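Local coordinates for aldo-keto Reductase, OXIDOREDUCTASE (PDB 5T79), which binds NADPH and probably acts as an aldo-keto reductase, of interest for the biocatalytic reduction of 3-hydroxybutanal to 1,3-butanediol, at residues T40-S45 with E74-R79; I57-L62 with V132-H137; T144-T149 with A172-Q177. All blocks are in the same frame, centred on the assembly; numbering follows the deposited sequence.

Contact 1. Residues T40-S45 with E74-R79; sequences TRVENS and ECNFGR
Two flat polar groups, the carboxamide of Asn76 and the guanidinium of Arg79, each receive one methyl of Val42. CG2 of Val42 sits 3.6 Å from OD1 of Asn76, with the amide carbon CG only slightly farther off, so the oxygen end of the amide does the touching. On the other branch, CG1 of Val42 lies 3.8 Å from NH1 of Arg79 and comes at the guanidinium obliquely. Val42 can serve both because its CG1 is anti to the backbone N (chi1 165°), which sends CG2 off beside that N toward the amide. The amide nitrogen has a different task: Asn76 ND2 is hydrogen-bonded to the carbonyl oxygen of Phe36, which helps to fix the rotation of the amide.

This is helix-to-helix packing on the outside of a TIM barrel, where the first turn of helix 42-54, entered through Arg41 at the N-cap position, leans on helix 72-85. The nearest CA atoms, those of Val42 and Asn76, are 7.3 Å apart. Arg79 reaches across with its chain extended from CG to NE, and NE forms a salt bridge with Glu83 one turn further along the same helix. Toward the barrel the packing changes character: Phe77 points away from segment 40-45 and runs in among Leu32, Leu49, Leu62 and Met127.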
loop_
_atom_site.group_PDB
_atom_site.type_symbol
_atom_site.label_atom_id
_atom_site.label_comp_id
_atom_site.label_asym_id
_atom_site.label_seq_id
_atom_site.Cartn_x
_atom_site.Cartn_y
_atom_site.Cartn_z
ATOM N N THR A 40 2.219 18.452 8.531
ATOM C CA THR A 40 3.623 18.053 8.620
ATOM C C THR A 40 4.395 18.991 7.678
ATOM O O THR A 40 3.770 19.806 7.000
ATOM C CB THR A 40 3.802 16.536 8.363
ATOM O OG1 THR A 40 3.091 16.183 7.203
ATOM C CG2 THR A 40 3.300 15.671 9.526
ATOM N N ARG A 41 5.734 18.967 7.717
ATOM C CA ARG A 41 6.544 19.893 6.909
ATOM C C ARG A 41 6.814 19.313 5.538
ATOM O O ARG A 41 7.201 18.148 5.435
ATOM C CB ARG A 41 7.869 20.201 7.611
ATOM C CG ARG A 41 7.676 20.861 8.965
ATOM C CD ARG A 41 8.994 20.898 9.721
ATOM N NE ARG A 41 8.849 21.560 11.018
ATOM C CZ ARG A 41 8.732 20.913 12.175
ATOM N NH1 ARG A 41 8.710 19.584 12.204
ATOM N NH2 ARG A 41 8.632 21.588 13.314
ATOM N N VAL A 42 6.615 20.131 4.479
ATOM C CA VAL A 42 6.848 19.696 3.091
ATOM C C VAL A 42 8.338 19.351 2.902
ATOM O O VAL A 42 8.633 18.409 2.177
ATOM C CB VAL A 42 6.315 20.726 2.052
ATOM C CG1 VAL A 42 6.882 20.473 0.646
ATOM C CG2 VAL A 42 4.790 20.686 2.007
ATOM N N GLU A 43 9.258 20.019 3.630
ATOM C CA GLU A 43 10.687 19.678 3.584
ATOM C C GLU A 43 10.879 18.175 3.907
ATOM O O GLU A 43 11.654 17.492 3.235
ATOM C CB GLU A 43 11.463 20.559 4.570
ATOM C CG GLU A 43 12.818 20.058 5.031
ATOM C CD GLU A 43 13.338 20.766 6.276
ATOM O OE1 GLU A 43 12.595 20.856 7.285
ATOM O OE2 GLU A 43 14.495 21.243 6.234
ATOM N N ASN A 44 10.167 17.676 4.937
ATOM C CA ASN A 44 10.248 16.272 5.341
ATOM C C ASN A 44 9.585 15.366 4.309
ATOM O O ASN A 44 10.177 14.343 3.959
ATOM C CB ASN A 44 9.643 16.054 6.723
ATOM C CG ASN A 44 9.796 14.622 7.192
ATOM O OD1 ASN A 44 10.902 14.047 7.188
ATOM N ND2 ASN A 44 8.676 13.994 7.512
ATOM N N SER A 45 8.370 15.721 3.820
ATOM C CA SER A 45 7.661 14.951 2.779
ATOM C C SER A 45 8.563 14.749 1.550
ATOM O O SER A 45 8.678 13.647 1.004
ATOM C CB SER A 45 6.392 15.697 2.357
ATOM O OG SER A 45 5.508 15.797 3.456
ATOM N N GLU A 74 -2.355 14.483 -1.833
ATOM C CA GLU A 74 -2.338 14.481 -3.307
ATOM C C GLU A 74 -1.771 15.818 -3.821
ATOM O O GLU A 74 -0.929 15.818 -4.739
ATOM C CB GLU A 74 -3.740 14.217 -3.878
ATOM C CG GLU A 74 -4.162 12.740 -3.850
ATOM C CD GLU A 74 -5.525 12.521 -4.477
ATOM O OE1 GLU A 74 -6.296 13.499 -4.572
ATOM O OE2 GLU A 74 -5.859 11.360 -4.807
ATOM N N CYS A 75 -2.182 16.960 -3.216
ATOM C CA CYS A 75 -1.630 18.292 -3.605
ATOM C C CYS A 75 -0.141 18.359 -3.375
ATOM O O CYS A 75 0.591 18.833 -4.238
ATOM C CB CYS A 75 -2.309 19.417 -2.839
ATOM S SG CYS A 75 -4.025 19.656 -3.282
ATOM N N ASN A 76 0.304 17.957 -2.182
ATOM C CA ASN A 76 1.732 18.044 -1.833
ATOM C C ASN A 76 2.545 17.123 -2.691
ATOM O O ASN A 76 3.594 17.537 -3.175
ATOM C CB ASN A 76 1.963 17.769 -0.342
ATOM C CG ASN A 76 1.607 18.946 0.514
ATOM O OD1 ASN A 76 1.815 20.100 0.132
ATOM N ND2 ASN A 76 1.074 18.684 1.692
ATOM N N PHE A 77 2.034 15.914 -2.957
ATOM C CA PHE A 77 2.702 14.970 -3.873
ATOM C C PHE A 77 2.777 15.583 -5.286
ATOM O O PHE A 77 3.827 15.523 -5.916
ATOM C CB PHE A 77 1.967 13.615 -3.917
ATOM C CG PHE A 77 2.569 12.677 -4.940
ATOM C CD1 PHE A 77 3.749 11.996 -4.672
ATOM C CD2 PHE A 77 1.974 12.507 -6.183
ATOM C CE1 PHE A 77 4.317 11.148 -5.622
ATOM C CE2 PHE A 77 2.549 11.670 -7.141
ATOM C CZ PHE A 77 3.721 11.001 -6.858
ATOM N N GLY A 78 1.674 16.164 -5.751
ATOM C CA GLY A 78 1.604 16.840 -7.054
ATOM C C GLY A 78 2.660 17.927 -7.216
ATOM O O GLY A 78 3.350 17.981 -8.237
ATOM N N ARG A 79 2.834 18.769 -6.189
ATOM C CA ARG A 79 3.854 19.835 -6.200
ATOM C C ARG A 79 5.276 19.236 -6.249
ATOM O O ARG A 79 6.103 19.694 -7.051
ATOM C CB ARG A 79 3.715 20.732 -4.947
ATOM C CG ARG A 79 4.758 21.856 -4.893
ATOM C CD ARG A 79 4.709 22.626 -3.597
ATOM N NE ARG A 79 5.955 23.365 -3.347
ATOM C CZ ARG A 79 6.324 23.817 -2.152
ATOM N NH1 ARG A 79 5.545 23.629 -1.094
ATOM N NH2 ARG A 79 7.464 24.476 -2.008
#

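Contact 2. Residues I57-L62 with V132-H137; sequences ITHFDL and VDIFYH. With NDP (NADPH dihydro-nicotinamide-adenine-dinucleotide phosphate), chain E.
Asp61 and Tyr136 meet inside a TIM barrel, where strands 59-61 and 132-137 both flank strand 93-98 and so reach each other only through side chains and water. The tight part is polar. One water among these buried side chains is gripped by three groups: His59 NE2 at 2.7 Å from the water oxygen, Tyr136 OH at 2.6 Å from it, and OD1 of Asp61, to which the water donates over 2.8 Å. It lies at the edge of the His59 imidazole, in the ring plane, while the backbone N of Asp61 stands over one face of that ring, offset toward the rim. The other ring nitrogen, ND1 of His59, is hydrogen-bonded to the carbonyl oxygen of Ile93, so both ring nitrogens have partners and the ring cannot easily turn.

The direct contacts are looser. Asp61 OD1 comes 3.9 Å from CE1 of Tyr136, with the carboxylate nearly perpendicular to the phenol ring (planes 81° apart), and Ile134 merely brings CD1 to 4.3 Å from CE1 of His59. There is no solvent side in the usual sense, since all four residues are buried; the contact instead gives onto the cofactor pocket.

Asp61 takes part in NADPH binding. A chi1 of 176° swings its carboxylate away from the backbone N and places it between the water and the ribose, where the two oxygens divide the work. OD1 is gripped by Ser95 OG and Gln193 NE2 as well as by the water. OD2 turns to the cofactor, with Lys97 NZ as a salt-bridge partner, and accepts a hydrogen bond of 2.7 Å from the ribose hydroxyl O2D of NADPH.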
loop_
_atom_site.group_PDB
_atom_site.type_symbol
_atom_site.label_atom_id
_atom_site.label_comp_id
_atom_site.label_asym_id
_atom_site.label_seq_id
_atom_site.Cartn_x
_atom_site.Cartn_y
_atom_site.Cartn_z
ATOM N N ILE A 57 12.471 2.471 -4.543
ATOM C CA ILE A 57 11.024 2.398 -4.325
ATOM C C ILE A 57 10.352 3.226 -5.430
ATOM O O ILE A 57 10.443 4.443 -5.436
ATOM C CB ILE A 57 10.621 2.843 -2.891
ATOM C CG1 ILE A 57 11.224 1.907 -1.831
ATOM C CG2 ILE A 57 9.095 2.937 -2.767
ATOM C CD1 ILE A 57 11.074 2.432 -0.369
ATOM N N THR A 58 9.714 2.547 -6.390
ATOM C CA THR A 58 9.093 3.188 -7.558
ATOM C C THR A 58 7.581 3.360 -7.380
ATOM O O THR A 58 6.926 3.937 -8.249
ATOM C CB THR A 58 9.364 2.296 -8.802
ATOM O OG1 THR A 58 8.832 1.003 -8.512
ATOM C CG2 THR A 58 10.856 2.130 -9.104
ATOM N N HIS A 59 7.013 2.840 -6.275
ATOM C CA HIS A 59 5.573 2.895 -6.098
ATOM C C HIS A 59 5.175 3.734 -4.888
ATOM O O HIS A 59 5.579 3.444 -3.756
ATOM C CB HIS A 59 4.990 1.449 -5.990
ATOM C CG HIS A 59 3.509 1.407 -5.718
ATOM N ND1 HIS A 59 2.625 2.314 -6.313
ATOM C CD2 HIS A 59 2.798 0.543 -4.954
ATOM C CE1 HIS A 59 1.423 1.993 -5.857
ATOM N NE2 HIS A 59 1.476 0.928 -5.041
ATOM N N PHE A 60 4.373 4.793 -5.153
ATOM C CA PHE A 60 3.837 5.710 -4.154
ATOM C C PHE A 60 2.330 5.547 -4.156
ATOM O O PHE A 60 1.688 5.649 -5.213
ATOM C CB PHE A 60 4.265 7.167 -4.457
ATOM C CG PHE A 60 5.767 7.371 -4.499
ATOM C CD1 PHE A 60 6.568 7.008 -3.416
ATOM C CD2 PHE A 60 6.372 7.994 -5.586
ATOM C CE1 PHE A 60 7.965 7.164 -3.465
ATOM C CE2 PHE A 60 7.766 8.200 -5.617
ATOM C CZ PHE A 60 8.554 7.762 -4.564
ATOM N N ASP A 61 1.771 5.221 -2.996
ATOM C CA ASP A 61 0.348 4.939 -2.890
ATOM C C ASP A 61 -0.378 6.084 -2.179
ATOM O O ASP A 61 -0.006 6.469 -1.071
ATOM C CB ASP A 61 0.168 3.609 -2.139
ATOM C CG ASP A 61 -1.273 3.230 -1.864
ATOM O OD1 ASP A 61 -1.903 2.597 -2.751
ATOM O OD2 ASP A 61 -1.759 3.530 -0.757
ATOM N N LEU A 62 -1.432 6.604 -2.818
ATOM C CA LEU A 62 -2.229 7.699 -2.266
ATOM C C LEU A 62 -3.693 7.284 -2.214
ATOM O O LEU A 62 -4.047 6.167 -2.582
ATOM C CB LEU A 62 -2.046 8.970 -3.164
ATOM C CG LEU A 62 -0.624 9.555 -3.177
ATOM C CD1 LEU A 62 0.177 9.044 -4.385
ATOM C CD2 LEU A 62 -0.665 11.065 -3.186
ATOM N N VAL A 132 -3.469 8.044 -13.449
ATOM C CA VAL A 132 -2.776 7.331 -12.368
ATOM C C VAL A 132 -2.401 5.967 -12.944
ATOM O O VAL A 132 -3.052 5.505 -13.887
ATOM C CB VAL A 132 -3.578 7.210 -11.043
ATOM C CG1 VAL A 132 -3.746 8.586 -10.388
ATOM C CG2 VAL A 132 -4.930 6.503 -11.252
ATOM N N ASP A 133 -1.385 5.308 -12.382
ATOM C CA ASP A 133 -1.025 3.960 -12.834
ATOM C C ASP A 133 -2.036 2.957 -12.327
ATOM O O ASP A 133 -2.325 1.979 -13.006
ATOM C CB ASP A 133 0.384 3.587 -12.343
ATOM C CG ASP A 133 1.395 4.515 -12.957
ATOM O OD1 ASP A 133 1.790 4.265 -14.103
ATOM O OD2 ASP A 133 1.698 5.564 -12.332
ATOM N N ILE A 134 -2.536 3.168 -11.096
ATOM C CA ILE A 134 -3.525 2.270 -10.503
ATOM C C ILE A 134 -4.613 3.065 -9.825
ATOM O O ILE A 134 -4.311 3.919 -8.976
ATOM C CB ILE A 134 -2.930 1.259 -9.458
ATOM C CG1 ILE A 134 -1.616 0.591 -9.951
ATOM C CG2 ILE A 134 -3.999 0.196 -9.096
ATOM C CD1 ILE A 134 -0.860 -0.234 -8.806
ATOM N N PHE A 135 -5.874 2.767 -10.156
ATOM C CA PHE A 135 -6.995 3.399 -9.449
ATOM C C PHE A 135 -7.734 2.331 -8.674
ATOM O O PHE A 135 -8.147 1.349 -9.263
ATOM C CB PHE A 135 -7.940 4.169 -10.410
ATOM C CG PHE A 135 -9.070 4.895 -9.713
ATOM C CD1 PHE A 135 -8.809 5.841 -8.719
ATOM C CD2 PHE A 135 -10.395 4.630 -10.041
ATOM C CE1 PHE A 135 -9.858 6.517 -8.079
ATOM C CE2 PHE A 135 -11.441 5.297 -9.393
ATOM C CZ PHE A 135 -11.163 6.264 -8.444
ATOM N N TYR A 136 -7.976 2.547 -7.357
ATOM C CA TYR A 136 -8.664 1.541 -6.561
ATOM C C TYR A 136 -10.052 1.916 -6.164
ATOM O O TYR A 136 -10.298 3.080 -5.859
ATOM C CB TYR A 136 -7.935 1.368 -5.203
ATOM C CG TYR A 136 -6.619 0.622 -5.203
ATOM C CD1 TYR A 136 -5.415 1.293 -5.411
ATOM C CD2 TYR A 136 -6.565 -0.724 -4.852
ATOM C CE1 TYR A 136 -4.184 0.635 -5.265
ATOM C CE2 TYR A 136 -5.344 -1.391 -4.709
ATOM C CZ TYR A 136 -4.159 -0.708 -4.913
ATOM O OH TYR A 136 -2.972 -1.373 -4.745
ATOM N N HIS A 137 -10.928 0.901 -5.997
ATOM C CA HIS A 137 -12.145 1.067 -5.201
ATOM C C HIS A 137 -11.630 0.806 -3.784
ATOM O O HIS A 137 -11.098 -0.283 -3.524
ATOM C CB HIS A 137 -13.288 0.129 -5.605
ATOM C CG HIS A 137 -14.545 0.434 -4.841
ATOM N ND1 HIS A 137 -15.436 -0.567 -4.492
ATOM C CD2 HIS A 137 -14.994 1.614 -4.339
ATOM C CE1 HIS A 137 -16.431 0.038 -3.858
ATOM N NE2 HIS A 137 -16.191 1.348 -3.705
HETATM P PA NDP E . 3.025 0.919 8.830
HETATM O O1A NDP E . 4.235 0.574 8.014
HETATM O O2A NDP E . 2.132 -0.055 9.455
HETATM O O5B NDP E . 3.394 1.933 10.024
HETATM C C5B NDP E . 3.919 3.202 9.585
HETATM C C4B NDP E . 4.228 4.095 10.754
HETATM O O4B NDP E . 4.964 3.350 11.750
HETATM C C3B NDP E . 5.091 5.302 10.388
HETATM O O3B NDP E . 4.270 6.431 10.099
HETATM C C2B NDP E . 5.972 5.493 11.616
HETATM O O2B NDP E . 5.321 6.322 12.604
HETATM C C1B NDP E . 6.108 4.071 12.166
HETATM N N9A NDP E . 7.294 3.352 11.713
HETATM C C8A NDP E . 7.534 2.824 10.471
HETATM N N7A NDP E . 8.693 2.220 10.362
HETATM C C5A NDP E . 9.260 2.368 11.619
HETATM C C6A NDP E . 10.518 2.006 12.143
HETATM N N6A NDP E . 11.417 1.270 11.481
HETATM N N1A NDP E . 10.800 2.382 13.411
HETATM C C2A NDP E . 9.864 3.026 14.117
HETATM N N3A NDP E . 8.638 3.398 13.739
HETATM C C4A NDP E . 8.404 3.056 12.464
HETATM O O3 NDP E . 2.219 1.686 7.699
HETATM P PN NDP E . 0.754 2.311 7.843
HETATM O O1N NDP E . 1.110 3.736 8.053
HETATM O O2N NDP E . -0.117 1.588 8.860
HETATM O O5D NDP E . -0.087 2.086 6.471
HETATM C C5D NDP E . 0.677 1.665 5.308
HETATM C C4D NDP E . 0.143 2.310 4.050
HETATM O O4D NDP E . -1.027 1.590 3.617
HETATM C C3D NDP E . -0.301 3.757 4.157
HETATM O O3D NDP E . 0.814 4.632 4.066
HETATM C C2D NDP E . -1.339 3.874 3.032
HETATM O O2D NDP E . -0.874 4.245 1.735
HETATM C C1D NDP E . -1.956 2.473 3.022
HETATM N N1N NDP E . -3.198 2.367 3.813
HETATM C C2N NDP E . -4.342 1.961 3.126
HETATM C C3N NDP E . -5.536 1.819 3.726
HETATM C C7N NDP E . -6.641 1.108 2.993
HETATM O O7N NDP E . -7.734 1.069 3.578
HETATM N N7N NDP E . -6.465 0.597 1.773
HETATM C C4N NDP E . -5.730 2.332 5.129
HETATM C C5N NDP E . -4.433 2.490 5.847
HETATM C C6N NDP E . -3.272 2.534 5.225
HETATM P P2B NDP E . 5.941 7.557 13.457
HETATM O O1X NDP E . 5.328 8.889 13.232
HETATM O O2X NDP E . 5.751 7.043 14.878
HETATM O O3X NDP E . 7.435 7.513 13.157
HETATM O O HOH W 1 -1.052 0.334 -4.215
#

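Contact 3. Residues T144-T149 with A172-Q177; sequences TPLKET and ADLARQ. With SO4 (sulfate ion), chain C.
Leu146 and Gln177 meet at a slant, the CD2 methyl of the leucine lying 3.6 Å from CB of the glutamine. That one methyl does all the work on its side. It is also 4.1 Å from CD1 of Leu174, one turn earlier on the same helix, and 4.0 Å from OE1 of Gln177. Leu146 throws its branched end out toward the neighbouring helix, its chi1 of -177° setting CG opposite the backbone N. The CD1 methyl of Leu174 swings over to Leu146 although its CB does not aim there. Gln177 offers the root of its side chain; beyond CG the chain runs on extended, and the amide oxygen also approaches the leucine methyl.

The two helices, 146-158 and 172-185, belong to the outer layer of the TIM barrel, with strand 162-168 between them in the chain. The segments that meet here are the starts of both helices, at the surface and about 13 Å from NADPH to the side chain of Leu174. Ala178 and Ile181, further along helix 172-185, also touch Leu146, and Tyr170 closes on it from the loop before. Leu174 in turn touches Pro140.

A sulfate, probably from the crystallisation liquor, sits at the start of helix 146-158. The backbone N of Leu146, just after Pro145 at the N-cap position, donates to sulfate O2 over 2.8 Å in a nearly straight bond (163°). The positive end of the helix dipole would be expected to favour an anion there. Sulfate O1 also approaches CA of Pro145 at 3.6 Å.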
loop_
_atom_site.group_PDB
_atom_site.type_symbol
_atom_site.label_atom_id
_atom_site.label_comp_id
_atom_site.label_asym_id
_atom_site.label_seq_id
_atom_site.Cartn_x
_atom_site.Cartn_y
_atom_site.Cartn_z
ATOM N N THR A 144 -24.571 -0.718 -3.308
ATOM C CA THR A 144 -24.473 -0.357 -4.735
ATOM C C THR A 144 -24.144 -1.625 -5.506
ATOM O O THR A 144 -23.216 -2.318 -5.084
ATOM C CB THR A 144 -23.356 0.704 -4.923
ATOM O OG1 THR A 144 -23.735 1.901 -4.246
ATOM C CG2 THR A 144 -23.020 0.998 -6.400
ATOM N N PRO A 145 -24.803 -1.930 -6.644
ATOM C CA PRO A 145 -24.446 -3.152 -7.392
ATOM C C PRO A 145 -22.969 -3.158 -7.708
ATOM O O PRO A 145 -22.428 -2.137 -8.149
ATOM C CB PRO A 145 -25.283 -3.040 -8.671
ATOM C CG PRO A 145 -26.474 -2.243 -8.260
ATOM C CD PRO A 145 -25.904 -1.204 -7.317
ATOM N N LEU A 146 -22.303 -4.278 -7.435
ATOM C CA LEU A 146 -20.870 -4.358 -7.694
ATOM C C LEU A 146 -20.574 -4.088 -9.186
ATOM O O LEU A 146 -19.546 -3.491 -9.508
ATOM C CB LEU A 146 -20.361 -5.747 -7.256
ATOM C CG LEU A 146 -18.880 -6.030 -7.363
ATOM C CD1 LEU A 146 -18.050 -5.060 -6.500
ATOM C CD2 LEU A 146 -18.604 -7.464 -6.950
ATOM N N LYS A 147 -21.486 -4.478 -10.078
ATOM C CA LYS A 147 -21.298 -4.255 -11.519
ATOM C C LYS A 147 -21.154 -2.752 -11.856
ATOM O O LYS A 147 -20.382 -2.421 -12.754
ATOM C CB LYS A 147 -22.455 -4.867 -12.326
ATOM C CG LYS A 147 -22.201 -4.937 -13.831
ATOM C CD LYS A 147 -21.892 -6.344 -14.314
ATOM C CE LYS A 147 -21.527 -6.346 -15.778
ATOM N NZ LYS A 147 -21.430 -7.725 -16.322
ATOM N N GLU A 148 -21.912 -1.856 -11.182
ATOM C CA GLU A 148 -21.799 -0.423 -11.469
ATOM C C GLU A 148 -20.409 0.088 -11.098
ATOM O O GLU A 148 -19.787 0.842 -11.868
ATOM C CB GLU A 148 -22.880 0.403 -10.725
ATOM C CG GLU A 148 -22.696 1.913 -10.915
ATOM C CD GLU A 148 -23.725 2.789 -10.229
ATOM O OE1 GLU A 148 -24.922 2.438 -10.261
ATOM O OE2 GLU A 148 -23.349 3.868 -9.730
ATOM N N THR A 149 -19.930 -0.306 -9.906
ATOM C CA THR A 149 -18.612 0.127 -9.433
ATOM C C THR A 149 -17.507 -0.378 -10.365
ATOM O O THR A 149 -16.589 0.367 -10.700
ATOM C CB THR A 149 -18.351 -0.364 -7.999
ATOM O OG1 THR A 149 -19.454 0.024 -7.162
ATOM C CG2 THR A 149 -17.067 0.247 -7.431
ATOM N N ALA A 172 -12.618 -12.216 0.709
ATOM C CA ALA A 172 -12.398 -13.183 -0.379
ATOM C C ALA A 172 -13.619 -13.422 -1.312
ATOM O O ALA A 172 -13.419 -13.510 -2.525
ATOM C CB ALA A 172 -11.937 -14.516 0.187
ATOM N N ASP A 173 -14.836 -13.538 -0.745
ATOM C CA ASP A 173 -16.069 -13.796 -1.491
ATOM C C ASP A 173 -16.390 -12.630 -2.447
ATOM O O ASP A 173 -16.688 -12.860 -3.625
ATOM C CB ASP A 173 -17.255 -14.109 -0.537
ATOM C CG ASP A 173 -17.848 -12.986 0.322
ATOM O OD1 ASP A 173 -17.103 -12.026 0.672
ATOM O OD2 ASP A 173 -19.047 -13.090 0.688
ATOM N N LEU A 174 -16.266 -11.393 -1.959
ATOM C CA LEU A 174 -16.534 -10.202 -2.782
ATOM C C LEU A 174 -15.390 -9.971 -3.766
ATOM O O LEU A 174 -15.643 -9.571 -4.906
ATOM C CB LEU A 174 -16.766 -8.977 -1.920
ATOM C CG LEU A 174 -17.493 -7.835 -2.646
ATOM C CD1 LEU A 174 -18.971 -8.179 -2.879
ATOM C CD2 LEU A 174 -17.386 -6.558 -1.845
ATOM N N ALA A 175 -14.132 -10.245 -3.342
ATOM C CA ALA A 175 -12.972 -10.107 -4.232
ATOM C C ALA A 175 -13.143 -11.038 -5.453
ATOM O O ALA A 175 -12.903 -10.594 -6.577
ATOM C CB ALA A 175 -11.678 -10.417 -3.481
ATOM N N ARG A 176 -13.605 -12.305 -5.234
ATOM C CA ARG A 176 -13.847 -13.239 -6.336
ATOM C C ARG A 176 -14.840 -12.631 -7.344
ATOM O O ARG A 176 -14.562 -12.610 -8.545
ATOM C CB ARG A 176 -14.380 -14.592 -5.814
ATOM C CG ARG A 176 -14.531 -15.634 -6.916
ATOM C CD ARG A 176 -15.122 -16.953 -6.429
ATOM N NE ARG A 176 -14.290 -17.623 -5.416
ATOM C CZ ARG A 176 -13.255 -18.416 -5.682
ATOM N NH1 ARG A 176 -12.881 -18.635 -6.937
ATOM N NH2 ARG A 176 -12.567 -18.969 -4.694
ATOM N N GLN A 177 -15.988 -12.137 -6.848
ATOM C CA GLN A 177 -17.047 -11.557 -7.696
ATOM C C GLN A 177 -16.531 -10.373 -8.501
ATOM O O GLN A 177 -16.788 -10.301 -9.704
ATOM C CB GLN A 177 -18.230 -11.090 -6.851
ATOM C CG GLN A 177 -19.005 -12.169 -6.124
ATOM C CD GLN A 177 -20.002 -11.485 -5.217
ATOM O OE1 GLN A 177 -20.698 -10.552 -5.630
ATOM N NE2 GLN A 177 -20.009 -11.847 -3.939
HETATM S S SO4 C . -24.667 -7.069 -6.160
HETATM O O1 SO4 C . -25.264 -6.663 -7.438
HETATM O O2 SO4 C . -23.417 -6.365 -5.892
HETATM O O3 SO4 C . -24.380 -8.510 -6.211
HETATM O O4 SO4 C . -25.624 -6.791 -5.078
#

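How the contacts relate
Following the chain, segment 40-45 starts helix 42-54, segment 57-62 carries the next strand, and segment 74-79 then returns in helix 72-85 to close contact 1. Contact 2, already opened at 57-62, closes only at 132-137, so contacts 1 and 2 cross. They also touch: Phe77 of helix 72-85 packs on Phe60 and Leu62, joining the outer helical layer to the barrel wall. Contact 3 follows in series, a shorter loop from helix 146-158 through strand 162-168 to helix 172-185. It adjoins contact 2 where Thr149 meets His137, while contacts 1 and 3 stay about 16 Å apart between nearest atoms.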